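PDB 6EU6: ammonium transporter from Kuenenia stuttgartiensis, which probably senses ammonium at the membrane, as the Amt-family membrane domain of a sensor histidine kinase, and relays the signal across the bilayer. Local coordinates for residues E2-Q5 and I6-H10; V20-M23 and Q24-F27; T51-S54 and S55-F59; G226-L229 and R230-N234. One frame throughout, in Å; residues are numbered along the deposited sequence.

Contact 1. Residues E2-Q5 and I6-H10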
ATOM      1  N   GLU A   2      -2.810 -17.403 -27.473  1.00 56.88           N
ATOM      2  CA  GLU A   2      -3.286 -16.056 -27.512  1.00 66.96           C
ATOM      3  C   GLU A   2      -4.168 -15.941 -26.236  1.00 65.72           C
ATOM      4  O   GLU A   2      -4.193 -14.895 -25.588  1.00 58.19           O
ATOM      5  CB  GLU A   2      -4.084 -15.746 -28.819  1.00 73.47           C
ATOM      6  CG  GLU A   2      -3.502 -16.284 -30.153  1.00 91.42           C
ATOM      7  CD  GLU A   2      -2.936 -15.212 -31.097  1.00104.98           C
ATOM      8  OE1 GLU A   2      -2.226 -14.306 -30.605  1.00111.22           O
ATOM      9  OE2 GLU A   2      -3.180 -15.286 -32.341  1.00106.02           O
ATOM     10  N   ASN A   3      -4.849 -17.028 -25.868  1.00 55.55           N
ATOM     11  CA  ASN A   3      -5.713 -17.036 -24.688  1.00 57.22           C
ATOM     12  C   ASN A   3      -4.903 -16.882 -23.414  1.00 46.44           C
ATOM     13  O   ASN A   3      -5.316 -16.226 -22.518  1.00 42.41           O
ATOM     14  CB  ASN A   3      -6.703 -18.230 -24.599  1.00 60.55           C
ATOM     15  CG  ASN A   3      -6.390 -19.345 -25.584  1.00 89.16           C
ATOM     16  OD1 ASN A   3      -6.645 -19.226 -26.799  1.00 87.18           O
ATOM     17  ND2 ASN A   3      -5.831 -20.443 -25.071  1.00103.10           N
ATOM     18  N   ILE A   4      -3.721 -17.441 -23.353  1.00 43.16           N
ATOM     19  CA  ILE A   4      -2.854 -17.213 -22.218  1.00 39.31           C
ATOM     20  C   ILE A   4      -2.357 -15.765 -22.154  1.00 39.35           C
ATOM     21  O   ILE A   4      -2.341 -15.194 -21.038  1.00 36.43           O
ATOM     22  CB  ILE A   4      -1.700 -18.209 -22.206  1.00 47.54           C
ATOM     23  CG1 ILE A   4      -2.282 -19.583 -21.879  1.00 52.78           C
ATOM     24  CG2 ILE A   4      -0.673 -17.859 -21.160  1.00 43.57           C
ATOM     25  CD1 ILE A   4      -1.258 -20.674 -21.844  1.00 59.76           C
ATOM     26  N   GLN A   5      -1.927 -15.175 -23.291  1.00 33.07           N
ATOM     27  CA  GLN A   5      -1.572 -13.751 -23.326  1.00 40.85           C
ATOM     28  C   GLN A   5      -2.751 -12.834 -22.889  1.00 37.85           C
ATOM     29  O   GLN A   5      -2.552 -11.839 -22.176  1.00 36.00           O
ATOM     30  CB  GLN A   5      -1.019 -13.328 -24.696  1.00 40.58           C
ATOM     31  CG  GLN A   5      -0.495 -11.848 -24.723  1.00 42.66           C
ATOM     32  CD  GLN A   5       0.810 -11.489 -23.930  1.00 46.90           C
ATOM     33  OE1 GLN A   5       1.861 -12.189 -23.949  1.00 44.21           O
ATOM     34  NE2 GLN A   5       0.748 -10.360 -23.243  1.00 41.98           N
ATOM     35  N   ILE A   6      -3.968 -13.187 -23.283  1.00 35.82           N
ATOM     36  CA  ILE A   6      -5.137 -12.422 -22.859  1.00 38.18           C
ATOM     37  C   ILE A   6      -5.287 -12.484 -21.334  1.00 38.40           C
ATOM     38  O   ILE A   6      -5.580 -11.459 -20.707  1.00 32.47           O
ATOM     39  CB  ILE A   6      -6.418 -12.921 -23.513  1.00 43.26           C
ATOM     40  CG1 ILE A   6      -6.467 -12.487 -25.000  1.00 51.91           C
ATOM     41  CG2 ILE A   6      -7.635 -12.359 -22.793  1.00 42.43           C
ATOM     42  CD1 ILE A   6      -7.611 -13.124 -25.800  1.00 48.51           C
ATOM     43  N   ASN A   7      -5.063 -13.667 -20.746  1.00 32.95           N
ATOM     44  CA  ASN A   7      -5.100 -13.843 -19.289  1.00 34.71           C
ATOM     45  C   ASN A   7      -4.051 -13.009 -18.546  1.00 35.95           C
ATOM     46  O   ASN A   7      -4.349 -12.416 -17.540  1.00 32.38           O
ATOM     47  CB  ASN A   7      -4.889 -15.294 -18.875  1.00 33.01           C
ATOM     48  CG  ASN A   7      -6.122 -16.120 -19.093  1.00 38.83           C
ATOM     49  OD1 ASN A   7      -7.171 -15.556 -19.333  1.00 39.05           O
ATOM     50  ND2 ASN A   7      -5.993 -17.457 -19.007  1.00 35.46           N
ATOM     51  N   ILE A   8      -2.847 -12.969 -19.074  1.00 32.83           N
ATOM     52  CA  ILE A   8      -1.746 -12.172 -18.502  1.00 34.21           C
ATOM     53  C   ILE A   8      -2.130 -10.671 -18.581  1.00 32.28           C
ATOM     54  O   ILE A   8      -1.774  -9.899 -17.704  1.00 31.28           O
ATOM     55  CB  ILE A   8      -0.518 -12.454 -19.365  1.00 40.22           C
ATOM     56  CG1 ILE A   8      -0.001 -13.840 -19.028  1.00 54.36           C
ATOM     57  CG2 ILE A   8       0.561 -11.448 -19.202  1.00 46.66           C
ATOM     58  CD1 ILE A   8       1.026 -14.330 -20.044  1.00 61.33           C
ATOM     59  N   ASN A   9      -2.816 -10.289 -19.655  1.00 29.31           N
ATOM     60  CA  ASN A   9      -3.146  -8.909 -19.915  1.00 31.55           C
ATOM     61  C   ASN A   9      -4.224  -8.453 -18.941  1.00 28.86           C
ATOM     62  O   ASN A   9      -4.141  -7.347 -18.378  1.00 27.76           O
ATOM     63  CB  ASN A   9      -3.628  -8.713 -21.342  1.00 31.27           C
ATOM     64  CG  ASN A   9      -2.530  -8.758 -22.343  1.00 31.18           C
ATOM     65  OD1 ASN A   9      -1.339  -8.778 -22.076  1.00 30.38           O
ATOM     66  ND2 ASN A   9      -2.937  -8.826 -23.564  1.00 36.31           N
ATOM     67  N   HIS A  10      -5.187  -9.317 -18.672  1.00 30.78           N
ATOM     68  CA  HIS A  10      -6.140  -9.098 -17.578  1.00 29.71           C
ATOM     69  C   HIS A  10      -5.482  -8.936 -16.231  1.00 27.99           C
ATOM     70  O   HIS A  10      -5.784  -8.025 -15.501  1.00 27.15           O
ATOM     71  CB  HIS A  10      -7.160 -10.234 -17.449  1.00 32.79           C
ATOM     72  CG  HIS A  10      -8.268 -10.168 -18.435  1.00 32.77           C
ATOM     73  ND1 HIS A  10      -9.364  -9.369 -18.258  1.00 35.27           N
ATOM     74  CD2 HIS A  10      -8.508 -10.876 -19.559  1.00 43.14           C
ATOM     75  CE1 HIS A  10     -10.198  -9.524 -19.260  1.00 33.20           C
ATOM     76  NE2 HIS A  10      -9.697 -10.419 -20.068  1.00 38.24           N
TER
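The first turns of helix 2-34 carry this local contact, in which Gln-5 reaches along the helix to Asn-9. Gln-5 NE2 donates to Asn-9 OD1 at 2.9 Å. The donor stands 32° out of the carbonyl plane of Asn-9, and the two amide planes are turned 57° against each other. They therefore meet askew and not as a flat pair. The chain of Gln-5 starts with CG trans to the backbone N (chi1 -174°) and then bends at CG, which brings its amide over to Asn-9.

This is an i to i+4 pair, one helical turn apart, at the start of a transmembrane helix of the Amt fold. The backbone bonds follow the same spacing: Ile-6 N to Glu-2 O is 2.9 Å and Ile-8 N to Ile-4 O is 3.0 Å.

Both ends of the Gln-5 amide are used. Its OE1 accepts from Asn-7 ND2 of the third subunit, while Asn-7 ND2 in turn donates to Gln-5 OE1 of the second. Asn-9 OD1 has another donor in Val-231 N of the same chain.

On another side of the helix, Ile-4 CG2 lies 4.1 Å from Ile-8 CD1. Ile-8 CG1 also rests against the backbone, 3.4 Å from Ile-4 O. Ile-8 packs on Ile-8 of both neighbouring subunits, and Ile-4 on Ile-4 of the third.

Contact 2. Residues V20-M23 and Q24-F27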
ATOM      1  N   VAL A  20      -3.941   2.027  -8.858  1.00 24.41           N
ATOM      2  CA  VAL A  20      -4.602   3.333  -9.055  1.00 25.46           C
ATOM      3  C   VAL A  20      -5.715   3.605  -8.054  1.00 24.87           C
ATOM      4  O   VAL A  20      -5.889   4.733  -7.544  1.00 23.84           O
ATOM      5  CB  VAL A  20      -5.166   3.444 -10.495  1.00 26.66           C
ATOM      6  CG1 VAL A  20      -5.950   4.749 -10.662  1.00 28.69           C
ATOM      7  CG2 VAL A  20      -3.999   3.380 -11.502  1.00 28.19           C
ATOM      8  N   PHE A  21      -6.437   2.553  -7.643  1.00 26.25           N
ATOM      9  CA  PHE A  21      -7.398   2.748  -6.552  1.00 25.05           C
ATOM     10  C   PHE A  21      -6.696   3.299  -5.297  1.00 24.41           C
ATOM     11  O   PHE A  21      -7.201   4.144  -4.569  1.00 24.49           O
ATOM     12  CB  PHE A  21      -8.130   1.415  -6.204  1.00 25.73           C
ATOM     13  CG  PHE A  21      -9.077   1.566  -5.086  1.00 27.16           C
ATOM     14  CD1 PHE A  21     -10.385   1.989  -5.313  1.00 27.15           C
ATOM     15  CD2 PHE A  21      -8.674   1.308  -3.801  1.00 26.48           C
ATOM     16  CE1 PHE A  21     -11.284   2.095  -4.240  1.00 27.41           C
ATOM     17  CE2 PHE A  21      -9.560   1.456  -2.730  1.00 27.85           C
ATOM     18  CZ  PHE A  21     -10.856   1.870  -2.951  1.00 28.39           C
ATOM     19  N   LEU A  22      -5.523   2.760  -5.035  1.00 25.88           N
ATOM     20  CA  LEU A  22      -4.764   3.156  -3.858  1.00 29.45           C
ATOM     21  C   LEU A  22      -4.279   4.635  -3.901  1.00 29.89           C
ATOM     22  O   LEU A  22      -4.077   5.231  -2.840  1.00 27.58           O
ATOM     23  CB  LEU A  22      -3.538   2.249  -3.701  1.00 32.35           C
ATOM     24  CG  LEU A  22      -2.965   2.176  -2.298  1.00 36.22           C
ATOM     25  CD1 LEU A  22      -3.975   1.610  -1.344  1.00 35.23           C
ATOM     26  CD2 LEU A  22      -1.728   1.293  -2.321  1.00 43.27           C
ATOM     27  N   MET A  23      -4.240   5.226  -5.091  1.00 27.17           N
ATOM     28  CA  MET A  23      -4.063   6.669  -5.215  1.00 29.15           C
ATOM     29  C   MET A  23      -5.156   7.422  -4.524  1.00 27.19           C
ATOM     30  O   MET A  23      -4.943   8.509  -4.088  1.00 27.41           O
ATOM     31  CB  MET A  23      -3.976   7.085  -6.675  1.00 28.20           C
ATOM     32  CG  MET A  23      -2.745   6.549  -7.342  1.00 29.51           C
ATOM     33  SD  MET A  23      -2.721   6.940  -9.109  1.00 31.28           S
ATOM     34  CE  MET A  23      -2.299   8.679  -9.162  1.00 33.98           C
ATOM     35  N   GLN A  24      -6.347   6.858  -4.425  1.00 26.45           N
ATOM     36  CA  GLN A  24      -7.433   7.541  -3.713  1.00 28.56           C
ATOM     37  C   GLN A  24      -7.035   7.801  -2.234  1.00 27.65           C
ATOM     38  O   GLN A  24      -7.404   8.815  -1.588  1.00 26.46           O
ATOM     39  CB  GLN A  24      -8.723   6.718  -3.774  1.00 28.10           C
ATOM     40  CG  GLN A  24      -9.293   6.576  -5.166  1.00 29.79           C
ATOM     41  CD  GLN A  24      -9.933   7.882  -5.656  1.00 30.66           C
ATOM     42  OE1 GLN A  24     -10.924   8.402  -5.088  1.00 30.71           O
ATOM     43  NE2 GLN A  24      -9.330   8.453  -6.631  1.00 27.82           N
ATOM     44  N   LEU A  25      -6.376   6.811  -1.676  1.00 29.19           N
ATOM     45  CA  LEU A  25      -5.755   6.940  -0.337  1.00 30.61           C
ATOM     46  C   LEU A  25      -4.618   7.969  -0.340  1.00 28.96           C
ATOM     47  O   LEU A  25      -4.521   8.804   0.576  1.00 28.92           O
ATOM     48  CB  LEU A  25      -5.267   5.556   0.080  1.00 31.31           C
ATOM     49  CG  LEU A  25      -4.842   5.324   1.539  1.00 36.76           C
ATOM     50  CD1 LEU A  25      -4.679   3.837   1.775  1.00 40.50           C
ATOM     51  CD2 LEU A  25      -3.548   5.985   1.859  1.00 38.09           C
ATOM     52  N   GLY A  26      -3.795   7.939  -1.391  1.00 23.84           N
ATOM     53  CA  GLY A  26      -2.796   8.969  -1.626  1.00 24.98           C
ATOM     54  C   GLY A  26      -3.309  10.379  -1.581  1.00 24.95           C
ATOM     55  O   GLY A  26      -2.784  11.214  -0.844  1.00 23.89           O
ATOM     56  N   PHE A  27      -4.361  10.659  -2.344  1.00 23.39           N
ATOM     57  CA  PHE A  27      -4.935  11.965  -2.331  1.00 23.66           C
ATOM     58  C   PHE A  27      -5.505  12.282  -0.961  1.00 26.36           C
ATOM     59  O   PHE A  27      -5.439  13.406  -0.553  1.00 24.99           O
ATOM     60  CB  PHE A  27      -6.089  12.073  -3.359  1.00 23.97           C
ATOM     61  CG  PHE A  27      -5.622  12.156  -4.733  1.00 26.08           C
ATOM     62  CD1 PHE A  27      -5.022  13.334  -5.176  1.00 36.25           C
ATOM     63  CD2 PHE A  27      -5.746  11.083  -5.640  1.00 26.59           C
ATOM     64  CE1 PHE A  27      -4.553  13.420  -6.520  1.00 43.01           C
ATOM     65  CE2 PHE A  27      -5.259  11.176  -6.973  1.00 30.74           C
ATOM     66  CZ  PHE A  27      -4.690  12.339  -7.401  1.00 36.70           C
TER
HETATM   67  O   HOH W   1      -7.158   7.012  -7.979  1.00 31.58           O
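Residues 20-23 and 24-27 form two successive turns of helix 2-34, and the backbone bonds between them are not uniform. Gln-24 N donates to Phe-21 O at 2.8 Å, three residues back, as in a 3-10 turn. The donor sits 52° above that carbonyl plane, off the lone-pair direction. Regular alpha-helical spacing follows. Gly-26 N reaches Leu-22 O at 3.1 Å, and Phe-27 N reaches Met-23 O at 2.8 Å, nearly in line with the C=O bond. Val-20 O, which takes the backbone bond of Met-23 N, also accepts from a water. That water donates to Val-20 O at 2.6 Å and accepts from Gln-24 NE2 at 2.9 Å, so it links the backbone to the side chain one turn on.

The local tightening lies in a buried part of helix 2-34, a transmembrane helix of the Amt fold. Helices 40-67, 93-114 and 206-226 of the same chain pack around it. The chain of Gln-24 folds back at CG (chi2 -73°), which turns its amide toward the water. Its OE1 is hydrogen-bonded to Thr-51 OG1, and NE2 has a weak second bond to Ser-105 O.

Leu-22 and Leu-25 lie alongside each other and point the same way, with their CD1 atoms 3.9 Å apart. Phe-27 CD2 comes within 3.1 Å of Met-23 O, which approaches the ring obliquely. Met-23 CB and Phe-27 CE2 are 4.3 Å apart. Phe-21 faces outward, where its ring meets Phe-221 of the second subunit edge-to-face.

Contact 3. Residues T51-S54 and S55-F59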
ATOM      1  N   THR A  51     -15.080   8.755  -3.802  1.00 23.66           N
ATOM      2  CA  THR A  51     -14.815   7.491  -4.404  1.00 25.94           C
ATOM      3  C   THR A  51     -16.153   6.704  -4.566  1.00 25.83           C
ATOM      4  O   THR A  51     -16.385   6.019  -5.582  1.00 25.59           O
ATOM      5  CB  THR A  51     -13.817   6.721  -3.514  1.00 28.12           C
ATOM      6  OG1 THR A  51     -12.608   7.482  -3.361  1.00 29.05           O
ATOM      7  CG2 THR A  51     -13.521   5.416  -4.131  1.00 30.81           C
ATOM      8  N   LEU A  52     -17.031   6.799  -3.545  1.00 26.79           N
ATOM      9  CA  LEU A  52     -18.347   6.131  -3.641  1.00 27.31           C
ATOM     10  C   LEU A  52     -19.128   6.634  -4.913  1.00 28.76           C
ATOM     11  O   LEU A  52     -19.608   5.807  -5.701  1.00 27.40           O
ATOM     12  CB  LEU A  52     -19.219   6.375  -2.408  1.00 24.91           C
ATOM     13  CG  LEU A  52     -18.492   6.189  -1.036  1.00 27.11           C
ATOM     14  CD1 LEU A  52     -19.387   6.539   0.085  1.00 27.77           C
ATOM     15  CD2 LEU A  52     -18.042   4.764  -0.915  1.00 25.45           C
ATOM     16  N   ILE A  53     -19.197   7.964  -5.044  1.00 28.59           N
ATOM     17  CA  ILE A  53     -19.985   8.666  -6.070  1.00 31.83           C
ATOM     18  C   ILE A  53     -19.438   8.428  -7.466  1.00 29.21           C
ATOM     19  O   ILE A  53     -20.181   8.058  -8.393  1.00 26.98           O
ATOM     20  CB  ILE A  53     -20.066  10.166  -5.802  1.00 32.39           C
ATOM     21  CG1 ILE A  53     -20.675  10.514  -4.432  1.00 38.34           C
ATOM     22  CG2 ILE A  53     -20.916  10.877  -6.864  1.00 35.41           C
ATOM     23  CD1 ILE A  53     -22.026   9.887  -4.156  1.00 41.02           C
ATOM     24  N   SER A  54     -18.123   8.567  -7.610  1.00 26.77           N
ATOM     25  CA  SER A  54     -17.477   8.429  -8.893  1.00 24.84           C
ATOM     26  C   SER A  54     -17.655   7.009  -9.403  1.00 27.48           C
ATOM     27  O   SER A  54     -17.910   6.785 -10.574  1.00 27.53           O
ATOM     28  CB  SER A  54     -16.021   8.934  -8.822  1.00 26.85           C
ATOM     29  OG  SER A  54     -15.193   8.124  -8.019  1.00 31.07           O
ATOM     30  N   SER A  55     -17.588   6.017  -8.505  1.00 28.58           N
ATOM     31  CA  SER A  55     -17.742   4.620  -8.931  1.00 27.23           C
ATOM     32  C   SER A  55     -19.142   4.424  -9.496  1.00 27.27           C
ATOM     33  O   SER A  55     -19.311   3.800 -10.514  1.00 28.23           O
ATOM     34  CB  SER A  55     -17.590   3.657  -7.762  1.00 30.93           C
ATOM     35  OG  SER A  55     -16.255   3.587  -7.235  1.00 30.22           O
ATOM     36  N   LEU A  56     -20.144   4.862  -8.786  1.00 26.26           N
ATOM     37  CA  LEU A  56     -21.509   4.576  -9.232  1.00 30.02           C
ATOM     38  C   LEU A  56     -21.905   5.396 -10.485  1.00 28.75           C
ATOM     39  O   LEU A  56     -22.556   4.890 -11.387  1.00 27.89           O
ATOM     40  CB  LEU A  56     -22.528   4.839  -8.129  1.00 33.44           C
ATOM     41  CG  LEU A  56     -22.482   3.910  -6.916  1.00 41.00           C
ATOM     42  CD1 LEU A  56     -23.575   4.333  -5.966  1.00 40.58           C
ATOM     43  CD2 LEU A  56     -22.723   2.513  -7.333  1.00 45.94           C
ATOM     44  N   VAL A  57     -21.483   6.645 -10.546  1.00 27.59           N
ATOM     45  CA  VAL A  57     -21.848   7.500 -11.692  1.00 29.62           C
ATOM     46  C   VAL A  57     -21.129   6.996 -12.929  1.00 28.50           C
ATOM     47  O   VAL A  57     -21.678   6.962 -14.031  1.00 27.73           O
ATOM     48  CB  VAL A  57     -21.535   8.959 -11.373  1.00 27.81           C
ATOM     49  CG1 VAL A  57     -21.638   9.848 -12.638  1.00 29.60           C
ATOM     50  CG2 VAL A  57     -22.428   9.439 -10.272  1.00 29.47           C
ATOM     51  N   PHE A  58     -19.885   6.551 -12.771  1.00 26.96           N
ATOM     52  CA  PHE A  58     -19.134   6.112 -13.912  1.00 25.84           C
ATOM     53  C   PHE A  58     -19.651   4.751 -14.376  1.00 29.74           C
ATOM     54  O   PHE A  58     -19.728   4.517 -15.594  1.00 27.42           O
ATOM     55  CB  PHE A  58     -17.632   6.002 -13.647  1.00 26.30           C
ATOM     56  CG  PHE A  58     -16.794   5.865 -14.902  1.00 26.33           C
ATOM     57  CD1 PHE A  58     -16.628   6.912 -15.752  1.00 29.85           C
ATOM     58  CD2 PHE A  58     -16.210   4.697 -15.223  1.00 29.08           C
ATOM     59  CE1 PHE A  58     -15.862   6.785 -16.900  1.00 28.47           C
ATOM     60  CE2 PHE A  58     -15.447   4.549 -16.371  1.00 29.87           C
ATOM     61  CZ  PHE A  58     -15.245   5.615 -17.193  1.00 26.56           C
ATOM     62  N   PHE A  59     -20.015   3.875 -13.427  1.00 27.74           N
ATOM     63  CA  PHE A  59     -20.667   2.621 -13.781  1.00 27.42           C
ATOM     64  C   PHE A  59     -21.961   2.899 -14.576  1.00 29.78           C
ATOM     65  O   PHE A  59     -22.219   2.253 -15.605  1.00 33.21           O
ATOM     66  CB  PHE A  59     -20.967   1.798 -12.558  1.00 28.10           C
ATOM     67  CG  PHE A  59     -21.816   0.573 -12.812  1.00 31.35           C
ATOM     68  CD1 PHE A  59     -21.258  -0.598 -13.280  1.00 32.64           C
ATOM     69  CD2 PHE A  59     -23.156   0.583 -12.526  1.00 34.28           C
ATOM     70  CE1 PHE A  59     -22.052  -1.714 -13.535  1.00 33.53           C
ATOM     71  CE2 PHE A  59     -23.951  -0.521 -12.772  1.00 33.85           C
ATOM     72  CZ  PHE A  59     -23.410  -1.650 -13.296  1.00 32.15           C
TER
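Ser-55 holds OG beside its own backbone N, trans to the carbonyl carbon (chi1 -69°), and this turns the hydroxyl back to Thr-51 O. OG donates to that oxygen at 2.9 Å. Ser-55 N donates to it as well, at 3.2 Å, and the two donors arrive from opposite faces of the carbonyl plane.

Ile-53 and Val-57 meet through their CG2 methyls, 4.0 Å apart, with the two side chains crossing at a slant. Val-57 CG2 also lies 3.2 Å from Ile-53 O, close over the backbone. Val-57 N donates to that same Ile-53 O at 2.9 Å. Phe-58 N bonds to Ser-54 O at 3.0 Å.

All of this lies along helix 40-67, a membrane-spanning helix of the Amt fold. Ser-54 OG bonds to Ser-105 OG of helix 93-114 and to Asp-50 O. Besides Gln-24, Thr-51 OG1 bonds to Asn-47 O and to a bound ammonium ion, probably from the crystallisation liquor.

Ser-55 OG has a second partner in Asn-243 ND2 of the second subunit. Its hydroxyl proton goes to Thr-51 O, which implies that OG accepts from that amide and carries hydrogen bonding from the helix backbone into the subunit interface.

Contact 4. Residues G226-L229 and R230-N234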
ATOM      1  N   GLY A 226      -0.168   0.315 -16.471  1.00 27.68           N
ATOM      2  CA  GLY A 226      -1.459  -0.324 -16.811  1.00 27.64           C
ATOM      3  C   GLY A 226      -1.981   0.212 -18.150  1.00 28.34           C
ATOM      4  O   GLY A 226      -2.748  -0.500 -18.877  1.00 28.88           O
ATOM      5  N   SER A 227      -1.575   1.436 -18.526  1.00 30.48           N
ATOM      6  CA  SER A 227      -2.134   2.054 -19.750  1.00 28.76           C
ATOM      7  C   SER A 227      -1.621   1.401 -21.050  1.00 29.59           C
ATOM      8  O   SER A 227      -2.156   1.675 -22.122  1.00 29.07           O
ATOM      9  CB  SER A 227      -2.005   3.579 -19.766  1.00 26.49           C
ATOM     10  OG  SER A 227      -2.839   4.208 -18.776  1.00 27.30           O
ATOM     11  N   LEU A 228      -0.564   0.594 -20.974  1.00 25.44           N
ATOM     12  CA  LEU A 228      -0.198  -0.307 -22.070  1.00 26.67           C
ATOM     13  C   LEU A 228      -1.349  -1.243 -22.430  1.00 29.61           C
ATOM     14  O   LEU A 228      -1.474  -1.710 -23.564  1.00 29.46           O
ATOM     15  CB  LEU A 228       1.021  -1.135 -21.694  1.00 28.63           C
ATOM     16  CG  LEU A 228       2.313  -0.342 -21.562  1.00 30.09           C
ATOM     17  CD1 LEU A 228       3.450  -1.225 -21.085  1.00 36.57           C
ATOM     18  CD2 LEU A 228       2.709   0.299 -22.881  1.00 31.20           C
ATOM     19  N   LEU A 229      -2.211  -1.528 -21.460  1.00 29.71           N
ATOM     20  CA  LEU A 229      -3.323  -2.447 -21.647  1.00 31.20           C
ATOM     21  C   LEU A 229      -2.882  -3.868 -22.028  1.00 33.44           C
ATOM     22  O   LEU A 229      -3.666  -4.640 -22.447  1.00 32.73           O
ATOM     23  CB  LEU A 229      -4.346  -1.876 -22.621  1.00 31.18           C
ATOM     24  CG  LEU A 229      -4.966  -0.589 -22.153  1.00 31.48           C
ATOM     25  CD1 LEU A 229      -5.917  -0.039 -23.207  1.00 35.02           C
ATOM     26  CD2 LEU A 229      -5.677  -0.733 -20.821  1.00 31.85           C
ATOM     27  N   ARG A 230      -1.609  -4.191 -21.821  0.50 34.21           N
ATOM     28  CA  ARG A 230      -1.077  -5.506 -22.167  0.50 36.70           C
ATOM     29  C   ARG A 230       0.291  -5.608 -21.518  0.50 37.02           C
ATOM     30  O   ARG A 230       0.874  -4.597 -21.141  0.50 37.79           O
ATOM     31  CB  ARG A 230      -0.939  -5.716 -23.681  0.50 38.14           C
ATOM     32  CG  ARG A 230       0.294  -5.063 -24.288  0.50 41.70           C
ATOM     33  CD  ARG A 230       0.423  -5.416 -25.765  0.50 46.91           C
ATOM     34  NE  ARG A 230      -0.387  -6.589 -25.999  0.50 52.84           N
ATOM     35  CZ  ARG A 230       0.033  -7.842 -25.826  0.50 48.59           C
ATOM     36  NH1 ARG A 230       1.316  -8.102 -25.472  0.50 46.57           N
ATOM     37  NH2 ARG A 230      -0.839  -8.815 -26.030  0.50 35.32           N
ATOM     38  N   VAL A 231       0.790  -6.824 -21.370  1.00 35.12           N
ATOM     39  CA  VAL A 231       2.103  -7.001 -20.805  1.00 32.44           C
ATOM     40  C   VAL A 231       3.054  -7.206 -21.916  1.00 36.17           C
ATOM     41  O   VAL A 231       2.853  -8.084 -22.714  1.00 38.30           O
ATOM     42  CB  VAL A 231       2.146  -8.255 -19.915  1.00 36.10           C
ATOM     43  CG1 VAL A 231       3.494  -8.358 -19.247  1.00 34.11           C
ATOM     44  CG2 VAL A 231       1.009  -8.237 -18.893  1.00 39.63           C
ATOM     45  N   SER A 232       4.100  -6.403 -21.958  1.00 36.98           N
ATOM     46  CA  SER A 232       5.250  -6.595 -22.877  1.00 39.60           C
ATOM     47  C   SER A 232       6.473  -6.136 -22.113  1.00 38.31           C
ATOM     48  O   SER A 232       6.383  -5.566 -21.037  1.00 35.19           O
ATOM     49  CB  SER A 232       5.144  -5.771 -24.162  1.00 41.22           C
ATOM     50  OG  SER A 232       4.739  -4.419 -23.961  1.00 49.61           O
ATOM     51  N   VAL A 233       7.602  -6.326 -22.714  1.00 38.52           N
ATOM     52  CA  VAL A 233       8.876  -5.725 -22.293  1.00 42.37           C
ATOM     53  C   VAL A 233       8.785  -4.200 -22.038  1.00 42.59           C
ATOM     54  O   VAL A 233       9.480  -3.608 -21.192  1.00 44.35           O
ATOM     55  CB  VAL A 233       9.943  -6.101 -23.366  1.00 50.22           C
ATOM     56  CG1 VAL A 233       9.886  -7.613 -23.639  1.00 54.11           C
ATOM     57  CG2 VAL A 233       9.684  -5.422 -24.689  1.00 48.83           C
ATOM     58  N   ASN A 234       7.828  -3.564 -22.680  1.00 34.96           N
ATOM     59  CA  ASN A 234       7.639  -2.142 -22.514  1.00 36.74           C
ATOM     60  C   ASN A 234       7.201  -1.703 -21.113  1.00 34.52           C
ATOM     61  O   ASN A 234       7.225  -0.490 -20.797  1.00 30.40           O
ATOM     62  CB  ASN A 234       6.593  -1.656 -23.526  1.00 42.26           C
ATOM     63  CG  ASN A 234       7.112  -1.753 -24.903  1.00 56.99           C
ATOM     64  OD1 ASN A 234       8.282  -1.453 -25.130  1.00 63.73           O
ATOM     65  ND2 ASN A 234       6.291  -2.234 -25.827  1.00 71.83           N
TER
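Leu-228 packs against Asn-234 where the loop between helices 206-226 and 234-261 doubles back. A type I beta turn from Gly-226 to Leu-229 ends the first helix and is closed by Leu-229 N to Gly-226 O, 2.8 Å. Leu-229 then leaves helical geometry with a positive phi of 60°.

Among the polar contacts, Ser-232 OG accepts a weak capping bond from Asn-234 N at 3.5 Å and a second weak bond from the side-chain ND2 of Asn-234 at 3.3 Å. Both lie at the N-terminal end of helix 234-261. Outside the loop, Val-231 packs on Ile-8 and Trp-12 of helix 2-34.

The van der Waals contacts centre on Leu-228. Its CD1 reaches across the loop to the start of the next helix, 4.0 Å from Asn-234 CB and 3.8 Å from Asn-234 C. A bound MES molecule, probably from the crystallisation liquor, also lies near the Leu-228 side chain. The CB of Leu-228 lies 3.5 Å from Arg-230 O, a buried oxygen for which the model contains no partner.

How the contacts relate
Contacts 1 and 2 share helix 2-34, with centres 27 Å apart. Contact 1 joins contact 4, whose centre is 12 Å away: Asn-9 OD1 is 3.0 Å from Val-231 N. The helix start and the 226-234 loop thus form one region that meets the third subunit. Contact 2 joins contact 3 through Gln-24 OE1 and Thr-51 OG1, 2.6 Å apart, tying helix 2-34 to helix 40-67. Contacts 3 and 4 do not touch; their nearest atoms are about 12 Å apart. The bound ammonium is at contact 3, beside the bridge to contact 2. Contacts 1, 2 and 3 all reach the second subunit.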